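Local coordinates for protein cytochrome oxidase subunit II (Rhodothermus marinus, PDB 1W2L) that forms the heme c-carrying cytochrome c domain of a caa3 oxygen reductase, whose subunit II probably passes electrons from cytochrome c towards the oxygen-reducing centre, at residues N74-P77 and A78-S82. Numbering follows the deposited sequence.
Sequences NVMP and ASYAS. With HEC (heme c), chain B.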
loop_
_atom_site.group_PDB
_atom_site.type_symbol
_atom_site.label_atom_id
_atom_site.label_comp_id
_atom_site.label_asym_id
_atom_site.label_seq_id
_atom_site.Cartn_x
_atom_site.Cartn_y
_atom_site.Cartn_z
ATOM N N ASN A 74 -10.954 -1.054 -8.641
ATOM C CA ASN A 74 -10.078 0.096 -8.776
ATOM C C ASN A 74 -10.595 1.276 -7.979
ATOM O O ASN A 74 -11.201 2.172 -8.498
ATOM C CB ASN A 74 -9.885 0.381 -10.269
ATOM C CG ASN A 74 -8.823 1.447 -10.550
ATOM O OD1 ASN A 74 -8.217 1.946 -9.614
ATOM N ND2 ASN A 74 -8.646 1.811 -11.788
ATOM N N VAL A 75 -10.400 1.202 -6.659
ATOM C CA VAL A 75 -10.998 2.155 -5.737
ATOM C C VAL A 75 -9.981 2.816 -4.822
ATOM O O VAL A 75 -10.392 3.506 -3.904
ATOM C CB VAL A 75 -12.141 1.514 -4.911
ATOM C CG1 VAL A 75 -13.293 1.131 -5.817
ATOM C CG2 VAL A 75 -11.670 0.352 -4.057
ATOM N N MET A 76 -8.676 2.744 -5.079
ATOM C CA MET A 76 -7.699 3.469 -4.255
ATOM C C MET A 76 -8.032 4.959 -4.263
ATOM O O MET A 76 -8.151 5.555 -5.343
ATOM C CB MET A 76 -6.264 3.238 -4.770
ATOM C CG MET A 76 -5.479 2.126 -4.115
ATOM S SD MET A 76 -4.932 2.559 -2.470
ATOM C CE MET A 76 -3.429 3.357 -2.629
ATOM N N PRO A 77 -8.107 5.615 -3.107
ATOM C CA PRO A 77 -8.407 7.047 -3.034
ATOM C C PRO A 77 -7.463 7.963 -3.750
ATOM O O PRO A 77 -6.267 7.806 -3.729
ATOM C CB PRO A 77 -8.353 7.346 -1.518
ATOM C CG PRO A 77 -8.806 6.052 -0.916
ATOM C CD PRO A 77 -8.207 4.985 -1.781
ATOM N N ALA A 78 -8.061 9.014 -4.331
ATOM C CA ALA A 78 -7.348 10.108 -4.943
ATOM C C ALA A 78 -6.528 10.938 -3.959
ATOM O O ALA A 78 -5.508 11.504 -4.307
ATOM C CB ALA A 78 -8.356 11.048 -5.580
ATOM N N SER A 79 -7.007 11.012 -2.725
ATOM C CA SER A 79 -6.427 11.957 -1.801
ATOM C C SER A 79 -4.967 11.671 -1.446
ATOM O O SER A 79 -4.259 12.590 -1.047
ATOM C CB SER A 79 -7.295 12.070 -0.542
ATOM O OG SER A 79 -7.347 10.836 0.131
ATOM N N TYR A 80 -4.527 10.446 -1.599
ATOM C CA TYR A 80 -3.169 10.113 -1.202
ATOM C C TYR A 80 -2.115 10.710 -2.137
ATOM O O TYR A 80 -0.931 10.721 -1.770
ATOM C CB TYR A 80 -2.997 8.598 -1.098
ATOM C CG TYR A 80 -4.000 7.994 -0.149
ATOM C CD1 TYR A 80 -4.402 8.589 1.029
ATOM C CD2 TYR A 80 -4.612 6.797 -0.465
ATOM C CE1 TYR A 80 -5.331 8.019 1.848
ATOM C CE2 TYR A 80 -5.525 6.212 0.347
ATOM C CZ TYR A 80 -5.909 6.806 1.530
ATOM O OH TYR A 80 -6.826 6.186 2.330
ATOM N N ALA A 81 -2.499 11.168 -3.328
ATOM C CA ALA A 81 -1.552 11.799 -4.221
ATOM C C ALA A 81 -0.928 13.027 -3.576
ATOM O O ALA A 81 0.145 13.411 -4.065
ATOM C CB ALA A 81 -2.220 12.239 -5.507
ATOM N N SER A 82 -1.556 13.597 -2.570
ATOM C CA SER A 82 -1.138 14.744 -1.792
ATOM C C SER A 82 -0.291 14.426 -0.580
ATOM O O SER A 82 0.237 15.343 0.071
ATOM C CB SER A 82 -2.425 15.504 -1.392
ATOM O OG SER A 82 -2.895 15.025 -0.149
HETATM FE FE HEC B . -4.837 0.785 -1.048
HETATM C CHA HEC B . -3.843 -1.401 -3.476
HETATM C CHB HEC B . -1.581 1.277 -0.168
HETATM C CHC HEC B . -5.836 3.024 1.296
HETATM C CHD HEC B . -8.102 -0.002 -1.690
HETATM N NA HEC B . -3.061 0.085 -1.718
HETATM C C1A HEC B . -2.863 -0.798 -2.762
HETATM C C2A HEC B . -1.460 -1.130 -2.780
HETATM C C3A HEC B . -0.826 -0.347 -1.897
HETATM C C4A HEC B . -1.830 0.437 -1.194
HETATM C CMA HEC B . 0.655 -0.340 -1.517
HETATM C CAA HEC B . -0.884 -2.265 -3.635
HETATM C CBA HEC B . -1.150 -3.545 -2.847
HETATM C CGA HEC B . -0.692 -4.896 -3.494
HETATM O O1A HEC B . -1.145 -5.863 -2.931
HETATM O O2A HEC B . 0.017 -4.848 -4.535
HETATM N NB HEC B . -3.882 1.925 0.315
HETATM C C1B HEC B . -2.580 1.940 0.525
HETATM C C2B HEC B . -2.243 2.863 1.634
HETATM C C3B HEC B . -3.451 3.407 1.992
HETATM C C4B HEC B . -4.481 2.805 1.210
HETATM C CMB HEC B . -0.901 3.078 2.204
HETATM C CAB HEC B . -3.728 4.451 3.047
HETATM C CBB HEC B . -2.879 5.716 2.774
HETATM N NC HEC B . -6.590 1.434 -0.364
HETATM C C1C HEC B . -6.778 2.374 0.647
HETATM C C2C HEC B . -8.242 2.504 0.858
HETATM C C3C HEC B . -8.854 1.670 0.024
HETATM C C4C HEC B . -7.854 1.003 -0.760
HETATM C CMC HEC B . -8.825 3.444 1.914
HETATM C CAC HEC B . -10.339 1.288 -0.026
HETATM C CBC HEC B . -11.340 2.387 -0.295
HETATM N ND HEC B . -5.772 -0.427 -2.363
HETATM C C1D HEC B . -7.117 -0.637 -2.437
HETATM C C2D HEC B . -7.414 -1.649 -3.425
HETATM C C3D HEC B . -6.224 -1.995 -3.914
HETATM C C4D HEC B . -5.193 -1.259 -3.284
HETATM C CMD HEC B . -8.762 -2.144 -3.739
HETATM C CAD HEC B . -5.962 -3.080 -5.030
HETATM C CBD HEC B . -6.181 -2.516 -6.432
HETATM C CGD HEC B . -5.024 -1.678 -6.859
HETATM O O1D HEC B . -5.153 -0.427 -7.001
HETATM O O2D HEC B . -3.903 -2.245 -7.031
#
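Pro77 and Tyr80 lie side by side and point the same way in the axial-methionine loop of a class I cytochrome c fold, between helices 54-62 and 85-96. The contact itself is CH-pi in kind and off-centre: Pro77 CB lies 4.0 Å from the centroid of the Tyr80 ring, 30° off its normal. Pro77 CG approaches CE2 of Tyr80 obliquely at 3.5 Å. The proline also meets the heme, its CD lying 3.6 Å from HEC C2C. Met76 SD binds the iron at 2.3 Å, across from His22 as the other axial ligand. The Met76 chain bends at chi2 and again at chi3 (-87°), which turns CE to 4.2 Å from Tyr80 CD2. Over the centre of one face of the tyrosine ring sits HEC CBB, 3.3 Å above the plane, and the tyrosine OH is hydrogen-bonded to Lys16 O. With an alanine here instead of Tyr80, the Pro77 ring and HEC CBB are likely to lose the flat surface they rest on, and Lys16 O the hydroxyl bound to it. The 3-10 turn that carries the tyrosine is pinned where Ser79 O accepts both Ser82 N and, at 2.9 Å and nearly in line with the carbonyl bond, Ser82 OG.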